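Long-range contacts in Fdc1 (Candida dubliniensis, PDB 4ZAD), which probably catalyses, as a prenylated-FMN and manganese-dependent enzyme of the UbiD family, the reversible decarboxylation of cinnamic, p-coumaric and ferulic acids to vinyl aromatics: residues 19-24 / 76-81; 211-216 / 273-278; 355-360 / 371-376. All blocks are in the same frame, centred on the assembly; numbering follows the deposited sequence.

In the fold
The three contacts fall in the N-terminal, Rift-related and C-terminal domains in turn, and share no helix or strand. Contact 3 is buried; contacts 1 and 2 are partly buried. Their chemistry follows their place. In contact 1 a helix end meets a loop through charged side chains with no strand pairing, whereas contacts 2 and 3 are antiparallel ladders carried by backbone bonds. Contact 2 lies in the sheet near the cofactor, about 11 Å from prenylated FMN by the side chain of Leu-276, while contacts 1 and 3 lie away from the cofactor and metal sites. Contacts 2 and 3 sit on opposite sides of the chain's centre, their own centres about 42 Å apart.

Contact 1 (19-24 / 76-81); sequences EGDLIE and GLRGFG
The backbones stay well apart here, Asp-21 CA to Arg-78 CA spanning 7.2 Å as their closest CA pair, and long side chains bridge the interval. Gly-20 ends helix 9-19 in a Schellman motif, and its positive phi turns the chain so that Glu-19 and Asp-21 both face the loop of Arg-78. The guanidinium is held at its edge by both carboxylates. From its end, Arg-78 NH1 reaches Glu-19 OE1 at 2.6 Å, and Arg-78 NH2 reaches the same oxygen at 2.9 Å. Arg-78 NH2 also donates to Asp-21 OD2 at 2.8 Å, and a weak bond from Arg-78 NE to that OD2 spans 2.9 Å. NH2 is therefore the shared corner of the network. Both carboxylates stand steeply to the guanidinium, their planes turned from it by 78° for Glu-19 and 85° for Asp-21. The arginine gets there by leaving the backbone extended and then bending at chi3 (-74°), which swings the planar group across to the helix end. Phe-80 CZ lies over the rim of one guanidinium face of Arg-78, 4.1 Å above its plane. The same CZ packs 3.5 Å from Glu-19 O at the last turn of the helix. Second partners fix both acids: Arg-86 bridges Asp-21 OD2, and Ser-95 bonds Glu-19 OE2. Two acids thus face Arg-78 while Arg-86 adds a further positive group, which would probably favour the ionised carboxylates; the four bonds of Arg-78, one of them weak, probably restrict rotation of its guanidinium.

Contact 2 (211-216 / 273-278); sequences GDKIPF and EGYLDR
Ile-214 O is approached by two donors of the facing strand: Leu-276 N at 2.7 Å, lying in the carbonyl plane, and the CA-H of Tyr-275, whose CA is 3.2 Å from that oxygen. The return bond from Ile-214 N to Leu-276 O is weak. Two pairs further on, Gly-274 N donates to Phe-216 O at 3.0 Å with an N-H...O angle of 168°, and Phe-216 N donates back to Gly-274 O. These two hydrogen-bonded pairs flank the non-hydrogen-bonded pair Pro-215 with Tyr-275, where a missing N-H costs this ladder nothing. At the other end Arg-278 N bonds Gly-211 O. The strand segments run antiparallel at 138° within the sheet of the Rift-related domain. The side chain of Leu-276 is about 9 Å from that of Ala-178, so the pair lies beside the prenylated FMN site without lining it.

The Phe-216 ring lies back across the neighbouring strand, with chi1 at 88° setting CG between its own N and carbonyl carbon. One face rests on the chain at Gly-274, whose N is 3.5 Å above the ring plane; the lack of a side chain there permits this close seat. On the same side of the sheet, Ile-214 and Leu-276 run side by side, CD1 of the former 3.8 Å from CG of the latter. On the other side, the Tyr-275 ring takes Lys-213 CG over its centre, 3.9 Å from the centroid, a CH-pi contact.

Strand 300-312 continues the sheet beyond 270-277: its Tyr-305 meets Phe-216 edge-to-face, and Arg-306 bridges Asp-277 OD2, whose partner OD1 accepts from Asp-279 N. Helix 197-207 packs on Ile-214 and Leu-276 through Ser-202, and its Asp-203 pairs with Arg-278.

Contact 3 (355-360 / 371-376); sequences IVEDVF and AVKINT
The carboxylate of Glu-357 and the amide of Asn-375 meet with their planes 65° apart, so neither stacks on the other. Asn-375 ND2 gives Glu-357 OE2 only a weak, bent bond of 3.2 Å, and Glu-357 OE2 also lies 3.2 Å from Asn-375 CB. The other oxygen, Glu-357 OE1, faces the end of Lys-373, a long salt bridge of 4.0 Å to NZ. Phe-360, the third flat group, turns its ring away from strand 369-374: it stacks with Phe-423 and meets Tyr-363 edge-to-face.

Between these ends the two strands form an antiparallel hairpin ladder at 156°. Phe-360 and Ala-371 exchange N-H...O bonds, and Asn-375 N closes the far end on Ile-355 O at 2.8 Å. In the middle, Glu-357 N donates to Lys-373 O at 2.7 Å, while Lys-373 N donates to Asp-358 O at 2.9 Å. These two bonds and the near-helical psi of Glu-357 (-33°) are consistent with a beta bulge of the classic kind. Glu-357 thereby faces the neighbouring strand, between Lys-373 and Asn-375.

On the face of the branched residues, Val-356 CG2 touches Ile-374 CD1 at 4.0 Å and also reaches Val-372 CG1. Val-359 lies alongside Val-372, pointing the same way, with its CG1 4.2 Å from CG2 of the latter. Ile-346 of helix 334-347 packs on Val-356 and Val-359.

Strand 356-360 is outermost, within this chain, in a mixed sheet that 369-374 continues to 412-417 through backbone bonds of Val-372 and Ile-374. Asn-375 OD1 caps Glu-378 N of helix 376-381, and Asp-358 is paired with Lys-100 and Lys-343. The long salt bridge and bent bond suggest that Glu-357 holds its partners weakly, and that register rests on the backbone bonds.

Contact 1 (19-24 / 76-81)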
# COMPACT_ATOMS: atom_id res chain seq x y z
N GLU A 19 23.84 -13.13 -16.05
CA GLU A 19 22.99 -11.95 -16.14
C GLU A 19 23.44 -10.87 -15.19
O GLU A 19 22.95 -9.73 -15.25
CB GLU A 19 21.51 -12.32 -15.96
CG GLU A 19 20.88 -12.77 -17.30
CD GLU A 19 19.40 -13.17 -17.22
OE1 GLU A 19 18.77 -12.97 -16.14
OE2 GLU A 19 18.89 -13.70 -18.25
N GLY A 20 24.39 -11.22 -14.32
CA GLY A 20 24.91 -10.28 -13.31
C GLY A 20 24.03 -10.21 -12.07
O GLY A 20 24.03 -9.21 -11.35
N ASP A 21 23.31 -11.29 -11.83
CA ASP A 21 22.36 -11.34 -10.75
C ASP A 21 22.74 -12.38 -9.69
O ASP A 21 21.90 -12.81 -8.94
CB ASP A 21 21.01 -11.64 -11.34
CG ASP A 21 19.90 -11.45 -10.39
OD1 ASP A 21 19.98 -10.53 -9.55
OD2 ASP A 21 18.93 -12.21 -10.49
N LEU A 22 24.03 -12.71 -9.63
CA LEU A 22 24.61 -13.62 -8.62
C LEU A 22 25.96 -13.10 -8.06
O LEU A 22 26.88 -12.74 -8.81
CB LEU A 22 24.84 -14.98 -9.24
CG LEU A 22 25.21 -16.06 -8.23
CD1 LEU A 22 23.96 -16.56 -7.50
CD2 LEU A 22 25.93 -17.17 -8.95
N ILE A 23 26.09 -13.10 -6.74
CA ILE A 23 27.35 -12.77 -6.07
C ILE A 23 27.85 -13.98 -5.30
O ILE A 23 27.17 -14.43 -4.39
CB ILE A 23 27.15 -11.57 -5.11
CG1 ILE A 23 26.93 -10.28 -5.93
CG2 ILE A 23 28.32 -11.39 -4.20
CD1 ILE A 23 28.02 -9.97 -7.04
N GLU A 24 29.00 -14.52 -5.69
CA GLU A 24 29.66 -15.53 -4.87
C GLU A 24 30.26 -14.79 -3.67
O GLU A 24 30.88 -13.74 -3.84
CB GLU A 24 30.75 -16.33 -5.62
CG GLU A 24 30.37 -16.83 -7.05
CD GLU A 24 30.99 -18.19 -7.45
OE1 GLU A 24 31.47 -18.93 -6.57
OE2 GLU A 24 30.98 -18.53 -8.67
N GLY A 76 13.86 -14.48 -5.02
CA GLY A 76 13.70 -13.12 -4.53
C GLY A 76 13.66 -12.21 -5.73
O GLY A 76 14.03 -12.63 -6.81
N LEU A 77 13.26 -10.95 -5.55
CA LEU A 77 13.17 -10.06 -6.71
C LEU A 77 14.55 -9.48 -7.09
O LEU A 77 15.41 -9.22 -6.22
CB LEU A 77 12.17 -8.93 -6.49
CG LEU A 77 10.72 -9.32 -6.25
CD1 LEU A 77 9.93 -8.03 -6.00
CD2 LEU A 77 10.12 -10.13 -7.41
N ARG A 78 14.70 -9.26 -8.39
CA ARG A 78 15.90 -8.72 -9.02
C ARG A 78 15.80 -7.21 -9.11
O ARG A 78 14.70 -6.69 -9.17
CB ARG A 78 15.94 -9.26 -10.43
CG ARG A 78 16.92 -8.63 -11.37
CD ARG A 78 16.95 -9.37 -12.64
NE ARG A 78 17.65 -10.64 -12.51
CZ ARG A 78 18.10 -11.37 -13.52
NH1 ARG A 78 17.90 -10.95 -14.77
NH2 ARG A 78 18.74 -12.52 -13.28
N GLY A 79 16.93 -6.51 -9.19
CA GLY A 79 16.90 -5.05 -9.06
C GLY A 79 17.05 -4.16 -10.29
O GLY A 79 16.87 -2.93 -10.18
N PHE A 80 17.39 -4.75 -11.45
CA PHE A 80 17.63 -3.96 -12.63
C PHE A 80 16.56 -4.00 -13.73
O PHE A 80 16.13 -2.94 -14.23
CB PHE A 80 19.04 -4.13 -13.23
CG PHE A 80 19.63 -5.52 -13.16
CD1 PHE A 80 20.14 -6.03 -11.96
CD2 PHE A 80 19.82 -6.25 -14.33
CE1 PHE A 80 20.75 -7.28 -11.91
CE2 PHE A 80 20.40 -7.50 -14.29
CZ PHE A 80 20.87 -8.02 -13.06
N GLY A 81 16.14 -5.17 -14.17
CA GLY A 81 15.27 -5.14 -15.35
C GLY A 81 13.91 -5.55 -14.87
O GLY A 81 13.30 -4.89 -14.00

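Contact 2 (211-216 / 273-278)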
# COMPACT_ATOMS: atom_id res chain seq x y z
N GLY A 211 1.23 -45.88 9.02
CA GLY A 211 1.67 -44.52 9.26
C GLY A 211 2.93 -44.33 10.08
O GLY A 211 3.27 -43.21 10.40
N ASP A 212 3.63 -45.40 10.45
CA ASP A 212 4.96 -45.22 11.04
C ASP A 212 6.08 -45.36 10.02
O ASP A 212 7.20 -44.94 10.26
CB ASP A 212 5.18 -46.16 12.26
CG ASP A 212 5.30 -47.63 11.89
OD1 ASP A 212 4.49 -48.14 11.06
OD2 ASP A 212 6.22 -48.28 12.45
N LYS A 213 5.78 -45.95 8.88
CA LYS A 213 6.81 -46.26 7.89
C LYS A 213 6.37 -45.85 6.48
O LYS A 213 6.19 -46.68 5.58
CB LYS A 213 7.27 -47.75 8.04
CG LYS A 213 8.52 -47.90 9.00
CD LYS A 213 8.53 -49.12 9.96
CE LYS A 213 9.51 -50.23 9.51
NZ LYS A 213 10.89 -50.11 10.05
N ILE A 214 6.18 -44.53 6.34
CA ILE A 214 5.81 -43.86 5.07
C ILE A 214 7.10 -43.44 4.34
O ILE A 214 7.86 -42.60 4.84
CB ILE A 214 4.97 -42.55 5.30
CG1 ILE A 214 3.83 -42.77 6.31
CG2 ILE A 214 4.42 -42.01 4.01
CD1 ILE A 214 3.47 -41.53 7.19
N PRO A 215 7.37 -44.04 3.18
CA PRO A 215 8.57 -43.65 2.46
C PRO A 215 8.55 -42.19 2.01
O PRO A 215 7.51 -41.69 1.54
CB PRO A 215 8.53 -44.55 1.23
CG PRO A 215 7.86 -45.75 1.68
CD PRO A 215 6.78 -45.25 2.59
N PHE A 216 9.71 -41.53 2.15
CA PHE A 216 9.90 -40.18 1.68
C PHE A 216 11.29 -39.98 1.08
O PHE A 216 12.23 -40.66 1.45
CB PHE A 216 9.66 -39.17 2.81
CG PHE A 216 10.87 -38.87 3.64
CD1 PHE A 216 11.76 -37.88 3.26
CD2 PHE A 216 11.10 -39.55 4.81
CE1 PHE A 216 12.88 -37.59 4.05
CE2 PHE A 216 12.22 -39.27 5.59
CZ PHE A 216 13.10 -38.29 5.21
N GLU A 273 16.71 -39.68 2.20
CA GLU A 273 15.71 -40.75 2.10
C GLU A 273 15.35 -41.25 3.46
O GLU A 273 16.24 -41.43 4.27
CB GLU A 273 16.28 -41.95 1.33
CG GLU A 273 16.87 -41.59 -0.04
CD GLU A 273 17.48 -42.79 -0.72
OE1 GLU A 273 17.35 -43.91 -0.19
OE2 GLU A 273 18.06 -42.62 -1.80
N GLY A 274 14.07 -41.53 3.72
CA GLY A 274 13.72 -42.16 5.00
C GLY A 274 12.28 -42.60 5.21
O GLY A 274 11.66 -43.08 4.30
N TYR A 275 11.77 -42.46 6.42
CA TYR A 275 10.39 -42.78 6.76
C TYR A 275 9.77 -41.62 7.50
O TYR A 275 10.28 -41.21 8.57
CB TYR A 275 10.31 -44.03 7.65
CG TYR A 275 10.60 -45.32 6.94
CD1 TYR A 275 9.77 -45.79 5.90
CD2 TYR A 275 11.71 -46.10 7.29
CE1 TYR A 275 10.05 -47.00 5.23
CE2 TYR A 275 11.99 -47.29 6.62
CZ TYR A 275 11.17 -47.73 5.61
OH TYR A 275 11.46 -48.92 5.00
N LEU A 276 8.68 -41.09 6.96
CA LEU A 276 7.85 -40.13 7.71
C LEU A 276 7.06 -40.94 8.73
O LEU A 276 6.37 -41.91 8.37
CB LEU A 276 6.90 -39.32 6.79
CG LEU A 276 5.78 -38.58 7.54
CD1 LEU A 276 6.38 -37.60 8.62
CD2 LEU A 276 4.79 -37.86 6.65
N ASP A 277 7.19 -40.54 9.99
CA ASP A 277 6.62 -41.27 11.09
C ASP A 277 5.52 -40.45 11.66
O ASP A 277 5.73 -39.46 12.36
CB ASP A 277 7.68 -41.58 12.14
CG ASP A 277 7.21 -42.53 13.21
OD1 ASP A 277 6.00 -42.67 13.44
OD2 ASP A 277 8.08 -43.12 13.88
N ARG A 278 4.30 -40.86 11.36
CA ARG A 278 3.17 -40.05 11.74
C ARG A 278 2.60 -40.52 13.09
O ARG A 278 1.58 -39.96 13.61
CB ARG A 278 2.15 -40.04 10.61
CG ARG A 278 1.24 -38.84 10.74
CD ARG A 278 1.25 -37.88 9.55
NE ARG A 278 0.01 -38.03 8.81
CZ ARG A 278 -1.20 -37.79 9.31
NH1 ARG A 278 -1.37 -37.37 10.55
NH2 ARG A 278 -2.25 -37.99 8.56

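Contact 3 (355-360 / 371-376)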
# COMPACT_ATOMS: atom_id res chain seq x y z
N ILE A 355 -15.98 -12.99 -17.07
CA ILE A 355 -15.74 -11.68 -16.48
C ILE A 355 -14.39 -11.48 -15.82
O ILE A 355 -13.98 -10.34 -15.67
CB ILE A 355 -16.79 -11.33 -15.38
CG1 ILE A 355 -16.77 -12.37 -14.25
CG2 ILE A 355 -18.19 -11.16 -15.99
CD1 ILE A 355 -17.75 -12.06 -13.15
N VAL A 356 -13.72 -12.55 -15.40
CA VAL A 356 -12.46 -12.40 -14.66
C VAL A 356 -11.29 -12.35 -15.60
O VAL A 356 -10.97 -13.35 -16.24
CB VAL A 356 -12.19 -13.55 -13.69
CG1 VAL A 356 -10.76 -13.42 -13.10
CG2 VAL A 356 -13.23 -13.60 -12.60
N GLU A 357 -10.60 -11.22 -15.62
CA GLU A 357 -9.47 -11.04 -16.53
C GLU A 357 -8.16 -11.58 -16.00
O GLU A 357 -7.31 -12.04 -16.76
CB GLU A 357 -9.29 -9.58 -16.88
CG GLU A 357 -10.19 -9.14 -18.05
CD GLU A 357 -10.06 -7.65 -18.38
OE1 GLU A 357 -8.92 -7.13 -18.34
OE2 GLU A 357 -11.10 -7.01 -18.67
N ASP A 358 -7.98 -11.50 -14.68
CA ASP A 358 -6.70 -11.78 -14.02
C ASP A 358 -6.93 -11.80 -12.52
O ASP A 358 -7.89 -11.20 -12.03
CB ASP A 358 -5.67 -10.71 -14.37
CG ASP A 358 -4.77 -11.08 -15.54
OD1 ASP A 358 -4.58 -12.28 -15.85
OD2 ASP A 358 -4.24 -10.14 -16.17
N VAL A 359 -6.09 -12.53 -11.80
CA VAL A 359 -6.06 -12.48 -10.36
C VAL A 359 -4.61 -12.44 -9.92
O VAL A 359 -3.74 -13.00 -10.58
CB VAL A 359 -6.80 -13.68 -9.68
CG1 VAL A 359 -8.12 -13.96 -10.38
CG2 VAL A 359 -5.93 -14.92 -9.63
N PHE A 360 -4.33 -11.77 -8.80
CA PHE A 360 -2.99 -11.69 -8.31
C PHE A 360 -3.02 -11.38 -6.86
O PHE A 360 -3.94 -10.71 -6.40
CB PHE A 360 -2.24 -10.58 -9.02
CG PHE A 360 -0.83 -10.42 -8.55
CD1 PHE A 360 0.06 -11.44 -8.69
CD2 PHE A 360 -0.42 -9.23 -7.97
CE1 PHE A 360 1.36 -11.30 -8.28
CE2 PHE A 360 0.85 -9.09 -7.52
CZ PHE A 360 1.76 -10.13 -7.68
N ALA A 371 -6.47 -10.00 -5.42
CA ALA A 371 -7.16 -9.05 -6.26
C ALA A 371 -7.76 -9.83 -7.40
O ALA A 371 -7.08 -10.72 -7.96
CB ALA A 371 -6.18 -7.99 -6.79
N VAL A 372 -9.00 -9.49 -7.75
CA VAL A 372 -9.70 -10.12 -8.89
C VAL A 372 -10.14 -9.08 -9.91
O VAL A 372 -11.04 -8.32 -9.65
CB VAL A 372 -10.93 -10.87 -8.38
CG1 VAL A 372 -11.80 -11.36 -9.54
CG2 VAL A 372 -10.46 -12.02 -7.50
N LYS A 373 -9.50 -9.04 -11.06
CA LYS A 373 -9.77 -7.99 -12.03
C LYS A 373 -10.93 -8.37 -12.98
O LYS A 373 -10.81 -9.30 -13.76
CB LYS A 373 -8.52 -7.71 -12.83
CG LYS A 373 -8.67 -6.59 -13.85
CD LYS A 373 -7.34 -6.27 -14.54
CE LYS A 373 -7.51 -5.14 -15.55
NZ LYS A 373 -6.28 -4.92 -16.35
N ILE A 374 -12.03 -7.62 -12.89
CA ILE A 374 -13.30 -7.86 -13.59
C ILE A 374 -13.45 -6.94 -14.79
O ILE A 374 -13.31 -5.74 -14.67
CB ILE A 374 -14.51 -7.55 -12.64
CG1 ILE A 374 -14.44 -8.40 -11.35
CG2 ILE A 374 -15.82 -7.70 -13.34
CD1 ILE A 374 -14.22 -9.89 -11.57
N ASN A 375 -13.73 -7.53 -15.95
CA ASN A 375 -14.20 -6.84 -17.13
C ASN A 375 -15.63 -6.32 -16.93
O ASN A 375 -16.59 -7.09 -16.99
CB ASN A 375 -14.17 -7.84 -18.28
CG ASN A 375 -14.54 -7.21 -19.63
OD1 ASN A 375 -15.62 -6.63 -19.80
ND2 ASN A 375 -13.62 -7.32 -20.59
N THR A 376 -15.79 -5.02 -16.69
CA THR A 376 -17.13 -4.44 -16.44
C THR A 376 -18.15 -4.61 -17.59
O THR A 376 -19.32 -4.80 -17.33
CB THR A 376 -17.06 -2.94 -16.02
OG1 THR A 376 -16.33 -2.19 -16.99
CG2 THR A 376 -16.34 -2.81 -14.71